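Local coordinates for protein geranyltranstransferase (Enterococcus faecalis, PDB 3P8L) that probably joins isopentenyl diphosphate to geranyl diphosphate, with magnesium as cofactor, to make the fifteen-carbon farnesyl diphosphate, at residues M42-H47 and H109-E114; L56-T61 and G198-Q203. All blocks are in the same frame, centred on the assembly; numbering follows the deposited sequence.

Contacts 1 and 2 lie on opposite sides of the chain's centre in the all-helical isoprenoid synthase fold, about 30 Å between centres and about 13 Å between nearest atoms, so they do not touch. Their tie runs through the sequence: helix 36-47, which carries the first half of contact 1, is followed by helix 53-64, which carries the first half of contact 2. Helix 71-92 also meets both, touching Ser45 at one and Val58 at the other. Contact 1 is an aromatic contact at the surface, whereas contact 2 is buried and apolar. Neither contact includes a bound substrate or metal.

Contact 1: residues M42-H47 and H109-E114; sequences MLYSIH and HKVFGE
Tyr44 meets Val111 and Phe112 in a surface contact of the all-helical isoprenoid synthase fold, where the end of helix 36-47 lies beside the short helix 108-112. The main element is an offset edge-to-face aromatic pair: Phe112 turns its edge toward the face of Tyr44, with the ring planes at 73° and the centroids 5.8 Å apart. The nearest approach lies at the root of the tyrosine, where Tyr44 CB is 3.6 Å from Phe112 CE2, close to the plane of the phenylalanine ring. Phenylalanine suits this place because its flat rim can slide in beside the base of another side chain.

The tyrosine ring swings away from its own backbone N (chi1 173°), which carries it along the flank of the short helix as far as Val111. There the CG2 methyl of Val111 sits 3.7 Å from Tyr44 CZ, approaching the ring at a slant. Val111 serves two rings with its two branches, since CG1 lies 3.5 Å above one face of Phe112, offset toward the rim, while CG2 turns to the tyrosine. A branched residue can do this without a long side chain.

The phenol end is polar, and its oxygen is hydrogen-bonded to the carbonyl of Pro106, so the ring is tied at its far end as well as packed along its length. Nearby, Ser45 OG bonds to Asn108, a second polar link between helix 36-47 and the region of the short helix. Gly113 is the first residue to leave helical angles, at a positive phi that suits glycine, and it stands at the N-cap position of helix 114-133; its N still bonds back to His109 O at 2.9 Å.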
ATOM      1  N   MET A  42      15.114  -2.102   2.139  1.00 33.87           N
ATOM      2  CA  MET A  42      14.345  -0.857   2.014  1.00 37.59           C
ATOM      3  C   MET A  42      15.253   0.353   2.228  1.00 37.36           C
ATOM      4  O   MET A  42      15.210   1.304   1.452  1.00 38.60           O
ATOM      5  CB  MET A  42      13.130  -0.856   2.972  1.00 35.20           C
ATOM      6  CG  MET A  42      12.052  -1.881   2.582  1.00 35.39           C
ATOM      7  SD  MET A  42      10.508  -2.046   3.541  1.00 23.62           S
ATOM      8  CE  MET A  42      11.230  -2.414   5.119  1.00 27.98           C
ATOM      9  N   LEU A  43      16.079   0.314   3.277  1.00 38.36           N
ATOM     10  CA  LEU A  43      17.017   1.410   3.549  1.00 34.27           C
ATOM     11  C   LEU A  43      18.025   1.569   2.414  1.00 36.33           C
ATOM     12  O   LEU A  43      18.438   2.675   2.103  1.00 34.08           O
ATOM     13  CB  LEU A  43      17.761   1.205   4.873  1.00 36.89           C
ATOM     14  CG  LEU A  43      17.047   1.366   6.220  1.00 38.76           C
ATOM     15  CD1 LEU A  43      17.973   0.975   7.390  1.00 33.18           C
ATOM     16  CD2 LEU A  43      16.541   2.798   6.418  1.00 35.37           C
ATOM     17  N   TYR A  44      18.429   0.465   1.784  1.00 32.55           N
ATOM     18  CA  TYR A  44      19.341   0.579   0.652  1.00 31.71           C
ATOM     19  C   TYR A  44      18.772   1.512  -0.423  1.00 28.07           C
ATOM     20  O   TYR A  44      19.449   2.455  -0.861  1.00 30.44           O
ATOM     21  CB  TYR A  44      19.662  -0.789   0.038  1.00 33.03           C
ATOM     22  CG  TYR A  44      20.468  -0.668  -1.239  1.00 32.25           C
ATOM     23  CD1 TYR A  44      21.841  -0.417  -1.188  1.00 40.98           C
ATOM     24  CD2 TYR A  44      19.873  -0.838  -2.482  1.00 32.18           C
ATOM     25  CE1 TYR A  44      22.604  -0.311  -2.354  1.00 32.02           C
ATOM     26  CE2 TYR A  44      20.617  -0.709  -3.668  1.00 29.85           C
ATOM     27  CZ  TYR A  44      21.993  -0.441  -3.581  1.00 36.04           C
ATOM     28  OH  TYR A  44      22.764  -0.326  -4.715  1.00 42.74           O
ATOM     29  N   SER A  45      17.525   1.268  -0.810  1.00 32.07           N
ATOM     30  CA  SER A  45      16.910   2.008  -1.901  1.00 37.36           C
ATOM     31  C   SER A  45      16.585   3.454  -1.530  1.00 36.72           C
ATOM     32  O   SER A  45      16.591   4.320  -2.397  1.00 33.48           O
ATOM     33  CB  SER A  45      15.653   1.304  -2.383  1.00 35.22           C
ATOM     34  OG  SER A  45      15.973   0.102  -3.061  1.00 34.69           O
ATOM     35  N   ILE A  46      16.303   3.701  -0.254  1.00 39.20           N
ATOM     36  CA  ILE A  46      16.173   5.072   0.261  1.00 37.38           C
ATOM     37  C   ILE A  46      17.522   5.818   0.215  1.00 43.77           C
ATOM     38  O   ILE A  46      17.610   6.927  -0.348  1.00 43.10           O
ATOM     39  CB  ILE A  46      15.571   5.081   1.698  1.00 38.05           C
ATOM     40  CG1 ILE A  46      14.111   4.654   1.667  1.00 35.97           C
ATOM     41  CG2 ILE A  46      15.673   6.466   2.351  1.00 30.01           C
ATOM     42  CD1 ILE A  46      13.644   4.150   2.996  1.00 49.48           C
ATOM     43  N   HIS A  47      18.568   5.208   0.743  1.00 42.15           N
ATOM     44  CA  HIS A  47      19.893   5.812   0.840  1.00 46.75           C
ATOM     45  C   HIS A  47      20.636   5.973  -0.473  1.00 48.28           C
ATOM     46  O   HIS A  47      21.619   6.660  -0.544  1.00 51.02           O
ATOM     47  CB  HIS A  47      20.779   5.006   1.752  1.00 45.94           C
ATOM     48  CG  HIS A  47      20.480   5.171   3.199  1.00 54.76           C
ATOM     49  ND1 HIS A  47      20.198   6.386   3.771  1.00 55.21           N
ATOM     50  CD2 HIS A  47      20.443   4.268   4.200  1.00 46.86           C
ATOM     51  CE1 HIS A  47      19.987   6.221   5.057  1.00 47.36           C
ATOM     52  NE2 HIS A  47      20.133   4.945   5.343  1.00 55.30           N
ATOM     53  N   HIS A 109      17.114  -5.409  -6.669  1.00 32.12           N
ATOM     54  CA  HIS A 109      17.158  -6.844  -7.002  1.00 35.26           C
ATOM     55  C   HIS A 109      18.556  -7.368  -7.321  1.00 38.01           C
ATOM     56  O   HIS A 109      18.827  -8.536  -7.088  1.00 43.71           O
ATOM     57  CB  HIS A 109      16.196  -7.202  -8.144  1.00 30.09           C
ATOM     58  CG  HIS A 109      16.494  -6.534  -9.444  1.00 40.11           C
ATOM     59  ND1 HIS A 109      16.104  -5.238  -9.714  1.00 42.06           N
ATOM     60  CD2 HIS A 109      17.077  -7.000 -10.582  1.00 31.80           C
ATOM     61  CE1 HIS A 109      16.448  -4.927 -10.952  1.00 46.70           C
ATOM     62  NE2 HIS A 109      17.042  -5.977 -11.500  1.00 31.84           N
ATOM     63  N   LYS A 110      19.432  -6.499  -7.835  1.00 38.88           N
ATOM     64  CA  LYS A 110      20.836  -6.853  -8.106  1.00 43.07           C
ATOM     65  C   LYS A 110      21.606  -6.997  -6.821  1.00 45.29           C
ATOM     66  O   LYS A 110      22.546  -7.795  -6.730  1.00 43.26           O
ATOM     67  CB  LYS A 110      21.520  -5.808  -9.000  1.00 40.52           C
ATOM     68  CG  LYS A 110      20.997  -5.786 -10.434  1.00 37.51           C
ATOM     69  CD  LYS A 110      20.877  -7.182 -11.024  1.00 51.33           C
ATOM     70  CE  LYS A 110      22.196  -7.648 -11.626  1.00 57.74           C
ATOM     71  NZ  LYS A 110      21.979  -8.917 -12.361  1.00 60.31           N
ATOM     72  N   VAL A 111      21.204  -6.241  -5.804  1.00 41.17           N
ATOM     73  CA  VAL A 111      21.854  -6.410  -4.525  1.00 37.27           C
ATOM     74  C   VAL A 111      21.309  -7.609  -3.741  1.00 43.43           C
ATOM     75  O   VAL A 111      22.099  -8.450  -3.289  1.00 38.82           O
ATOM     76  CB  VAL A 111      21.873  -5.101  -3.701  1.00 31.59           C
ATOM     77  CG1 VAL A 111      22.608  -5.278  -2.408  1.00 34.88           C
ATOM     78  CG2 VAL A 111      22.513  -3.999  -4.497  1.00 37.48           C
ATOM     79  N   PHE A 112      19.981  -7.705  -3.611  1.00 37.20           N
ATOM     80  CA  PHE A 112      19.367  -8.573  -2.604  1.00 36.78           C
ATOM     81  C   PHE A 112      18.614  -9.770  -3.168  1.00 33.07           C
ATOM     82  O   PHE A 112      18.113 -10.605  -2.410  1.00 38.06           O
ATOM     83  CB  PHE A 112      18.423  -7.755  -1.704  1.00 39.28           C
ATOM     84  CG  PHE A 112      19.119  -6.700  -0.884  1.00 34.91           C
ATOM     85  CD1 PHE A 112      19.803  -7.040   0.280  1.00 36.19           C
ATOM     86  CD2 PHE A 112      19.089  -5.368  -1.284  1.00 39.05           C
ATOM     87  CE1 PHE A 112      20.463  -6.061   1.054  1.00 33.31           C
ATOM     88  CE2 PHE A 112      19.743  -4.381  -0.545  1.00 34.93           C
ATOM     89  CZ  PHE A 112      20.430  -4.726   0.648  1.00 33.79           C
ATOM     90  N   GLY A 113      18.541  -9.843  -4.496  1.00 33.03           N
ATOM     91  CA  GLY A 113      17.748 -10.831  -5.189  1.00 34.66           C
ATOM     92  C   GLY A 113      16.339 -10.296  -5.402  1.00 44.07           C
ATOM     93  O   GLY A 113      15.904  -9.346  -4.721  1.00 31.05           O
ATOM     94  N   GLU A 114      15.619 -10.923  -6.327  1.00 31.84           N
ATOM     95  CA  GLU A 114      14.295 -10.460  -6.741  1.00 41.17           C
ATOM     96  C   GLU A 114      13.207 -10.594  -5.683  1.00 42.90           C
ATOM     97  O   GLU A 114      12.381  -9.687  -5.543  1.00 35.30           O
ATOM     98  CB  GLU A 114      13.851 -11.120  -8.044  1.00 39.04           C
ATOM     99  CG  GLU A 114      14.535 -10.556  -9.257  1.00 39.81           C
ATOM    100  CD  GLU A 114      14.257 -11.380 -10.506  1.00 56.73           C
ATOM    101  OE1 GLU A 114      13.077 -11.609 -10.838  1.00 55.23           O
ATOM    102  OE2 GLU A 114      15.228 -11.787 -11.160  1.00 53.85           O
TER

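Contact 2: residues L56-T61 and G198-Q203; sequences LLVLTT and GVLANQ
Leu57 O is gripped twice, by Thr61 N at 3.0 Å and by Thr61 OG1 at 2.8 Å, the two donors arriving from opposite faces of the carbonyl plane. This happens on helix 53-64, where it packs in the buried interior of the all-helical isoprenoid synthase fold against the C-terminal end of helix 175-200. Threonine suits the site because its hydroxyl can be spent on its own helix while its methyl faces the neighbour. A chi1 of -62° puts OG1 beside the backbone N, where it can reach back to Leu57 O, and turns CG2 anti to that N, toward the other helix, 3.9 Å from Gly198 N. The methyl rests against the bare backbone of Gly198, and this is where the two segments run nearest, Thr61 CA and Gly198 CA being 7.0 Å apart.

One turn earlier, the contact is purely apolar: Val58 CG1 touches Leu200 CD1 at 3.7 Å, the reach of the leucine making up for the wider spacing. Leu80 of helix 71-92 also packs on Val58.

Beyond Leu200 the helix ends in a Schellman motif, with Asn202, at positive phi, in the C' position. Asn202 N bonds to Val199 O at 3.1 Å, and Gln203 N reaches back to Gly198 O at 2.9 Å. The amide of Gln203 turns back too, Gln203 NE2 giving a hydrogen to Ala201 O at 3.2 Å from above the carbonyl plane.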
ATOM      1  N   LEU A  56       9.868  17.395  -2.003  1.00 32.81           N
ATOM      2  CA  LEU A  56      10.250  18.783  -2.246  1.00 36.79           C
ATOM      3  C   LEU A  56       9.047  19.623  -2.662  1.00 41.97           C
ATOM      4  O   LEU A  56       8.846  20.705  -2.120  1.00 39.52           O
ATOM      5  CB  LEU A  56      11.419  18.929  -3.240  1.00 33.39           C
ATOM      6  CG  LEU A  56      11.989  20.352  -3.397  1.00 38.85           C
ATOM      7  CD1 LEU A  56      12.406  20.891  -2.017  1.00 39.64           C
ATOM      8  CD2 LEU A  56      13.148  20.456  -4.398  1.00 37.35           C
ATOM      9  N   LEU A  57       8.211  19.094  -3.557  1.00 42.37           N
ATOM     10  CA  LEU A  57       6.963  19.777  -3.952  1.00 40.33           C
ATOM     11  C   LEU A  57       5.991  20.013  -2.796  1.00 36.52           C
ATOM     12  O   LEU A  57       5.474  21.126  -2.651  1.00 35.27           O
ATOM     13  CB  LEU A  57       6.272  19.025  -5.088  1.00 36.96           C
ATOM     14  CG  LEU A  57       6.902  19.197  -6.470  1.00 39.78           C
ATOM     15  CD1 LEU A  57       6.315  18.146  -7.405  1.00 40.77           C
ATOM     16  CD2 LEU A  57       6.682  20.611  -7.012  1.00 43.14           C
ATOM     17  N   VAL A  58       5.772  18.984  -1.967  1.00 33.52           N
ATOM     18  CA  VAL A  58       4.931  19.100  -0.774  1.00 41.27           C
ATOM     19  C   VAL A  58       5.373  20.294   0.082  1.00 39.77           C
ATOM     20  O   VAL A  58       4.569  21.175   0.384  1.00 43.50           O
ATOM     21  CB  VAL A  58       4.935  17.817   0.105  1.00 41.43           C
ATOM     22  CG1 VAL A  58       4.111  18.026   1.369  1.00 37.69           C
ATOM     23  CG2 VAL A  58       4.378  16.613  -0.649  1.00 37.66           C
ATOM     24  N   LEU A  59       6.652  20.310   0.431  1.00 39.54           N
ATOM     25  CA  LEU A  59       7.219  21.296   1.349  1.00 44.08           C
ATOM     26  C   LEU A  59       7.314  22.706   0.747  1.00 45.09           C
ATOM     27  O   LEU A  59       7.062  23.707   1.437  1.00 41.35           O
ATOM     28  CB  LEU A  59       8.582  20.827   1.853  1.00 39.58           C
ATOM     29  CG  LEU A  59       8.541  19.513   2.653  1.00 43.51           C
ATOM     30  CD1 LEU A  59       9.904  19.232   3.184  1.00 39.73           C
ATOM     31  CD2 LEU A  59       7.523  19.517   3.809  1.00 42.80           C
ATOM     32  N   THR A  60       7.622  22.772  -0.544  1.00 37.74           N
ATOM     33  CA  THR A  60       7.686  24.040  -1.241  1.00 36.95           C
ATOM     34  C   THR A  60       6.298  24.686  -1.275  1.00 39.14           C
ATOM     35  O   THR A  60       6.173  25.907  -1.131  1.00 42.49           O
ATOM     36  CB  THR A  60       8.294  23.863  -2.645  1.00 39.96           C
ATOM     37  OG1 THR A  60       9.584  23.237  -2.516  1.00 37.57           O
ATOM     38  CG2 THR A  60       8.478  25.201  -3.346  1.00 40.33           C
ATOM     39  N   THR A  61       5.264  23.859  -1.423  1.00 41.17           N
ATOM     40  CA  THR A  61       3.883  24.334  -1.519  1.00 42.93           C
ATOM     41  C   THR A  61       3.454  24.915  -0.166  1.00 45.24           C
ATOM     42  O   THR A  61       2.845  25.980  -0.121  1.00 45.36           O
ATOM     43  CB  THR A  61       2.935  23.221  -2.041  1.00 39.44           C
ATOM     44  OG1 THR A  61       3.358  22.851  -3.358  1.00 43.07           O
ATOM     45  CG2 THR A  61       1.489  23.683  -2.110  1.00 41.06           C
ATOM     46  N   GLY A 198      -1.508  22.027  -0.281  1.00 48.33           N
ATOM     47  CA  GLY A 198      -2.728  22.811  -0.007  1.00 52.31           C
ATOM     48  C   GLY A 198      -3.500  22.451   1.252  1.00 53.52           C
ATOM     49  O   GLY A 198      -3.958  23.334   1.978  1.00 51.24           O
ATOM     50  N   VAL A 199      -3.636  21.152   1.510  1.00 50.63           N
ATOM     51  CA  VAL A 199      -4.373  20.644   2.658  1.00 48.33           C
ATOM     52  C   VAL A 199      -3.604  20.928   3.946  1.00 55.17           C
ATOM     53  O   VAL A 199      -4.183  21.349   4.962  1.00 50.48           O
ATOM     54  CB  VAL A 199      -4.658  19.128   2.483  1.00 50.51           C
ATOM     55  CG1 VAL A 199      -5.160  18.486   3.758  1.00 48.64           C
ATOM     56  CG2 VAL A 199      -5.642  18.911   1.354  1.00 47.08           C
ATOM     57  N   LEU A 200      -2.290  20.717   3.888  1.00 47.61           N
ATOM     58  CA  LEU A 200      -1.408  21.015   5.007  1.00 49.07           C
ATOM     59  C   LEU A 200      -1.425  22.499   5.368  1.00 51.06           C
ATOM     60  O   LEU A 200      -1.253  22.848   6.534  1.00 45.51           O
ATOM     61  CB  LEU A 200       0.032  20.541   4.722  1.00 46.51           C
ATOM     62  CG  LEU A 200       0.222  19.014   4.605  1.00 44.68           C
ATOM     63  CD1 LEU A 200       1.606  18.661   4.043  1.00 40.32           C
ATOM     64  CD2 LEU A 200      -0.004  18.328   5.924  1.00 40.50           C
ATOM     65  N   ALA A 201      -1.637  23.356   4.366  1.00 50.11           N
ATOM     66  CA  ALA A 201      -1.641  24.798   4.570  1.00 55.71           C
ATOM     67  C   ALA A 201      -3.052  25.377   4.775  1.00 58.73           C
ATOM     68  O   ALA A 201      -3.227  26.604   4.769  1.00 57.00           O
ATOM     69  CB  ALA A 201      -0.944  25.487   3.408  1.00 52.58           C
ATOM     70  N   ASN A 202      -4.038  24.490   4.939  1.00 57.30           N
ATOM     71  CA  ASN A 202      -5.445  24.858   5.154  1.00 63.61           C
ATOM     72  C   ASN A 202      -6.096  25.732   4.086  1.00 63.59           C
ATOM     73  O   ASN A 202      -6.902  26.606   4.401  1.00 66.85           O
ATOM     74  CB  ASN A 202      -5.654  25.480   6.543  1.00 68.63           C
ATOM     75  CG  ASN A 202      -6.559  24.643   7.417  1.00 78.41           C
ATOM     76  OD1 ASN A 202      -6.117  24.072   8.413  1.00 88.48           O
ATOM     77  ND2 ASN A 202      -7.835  24.553   7.042  1.00 76.49           N
ATOM     78  N   GLN A 203      -5.749  25.482   2.830  1.00 58.86           N
ATOM     79  CA  GLN A 203      -6.301  26.224   1.708  1.00 51.63           C
ATOM     80  C   GLN A 203      -7.688  25.736   1.321  1.00 56.79           C
ATOM     81  O   GLN A 203      -8.094  24.627   1.695  1.00 54.62           O
ATOM     82  CB  GLN A 203      -5.359  26.145   0.517  1.00 49.15           C
ATOM     83  CG  GLN A 203      -4.011  26.789   0.790  1.00 51.37           C
ATOM     84  CD  GLN A 203      -4.142  28.259   1.165  1.00 53.88           C
ATOM     85  OE1 GLN A 203      -4.578  29.080   0.363  1.00 59.90           O
ATOM     86  NE2 GLN A 203      -3.742  28.593   2.372  1.00 44.14           N
TER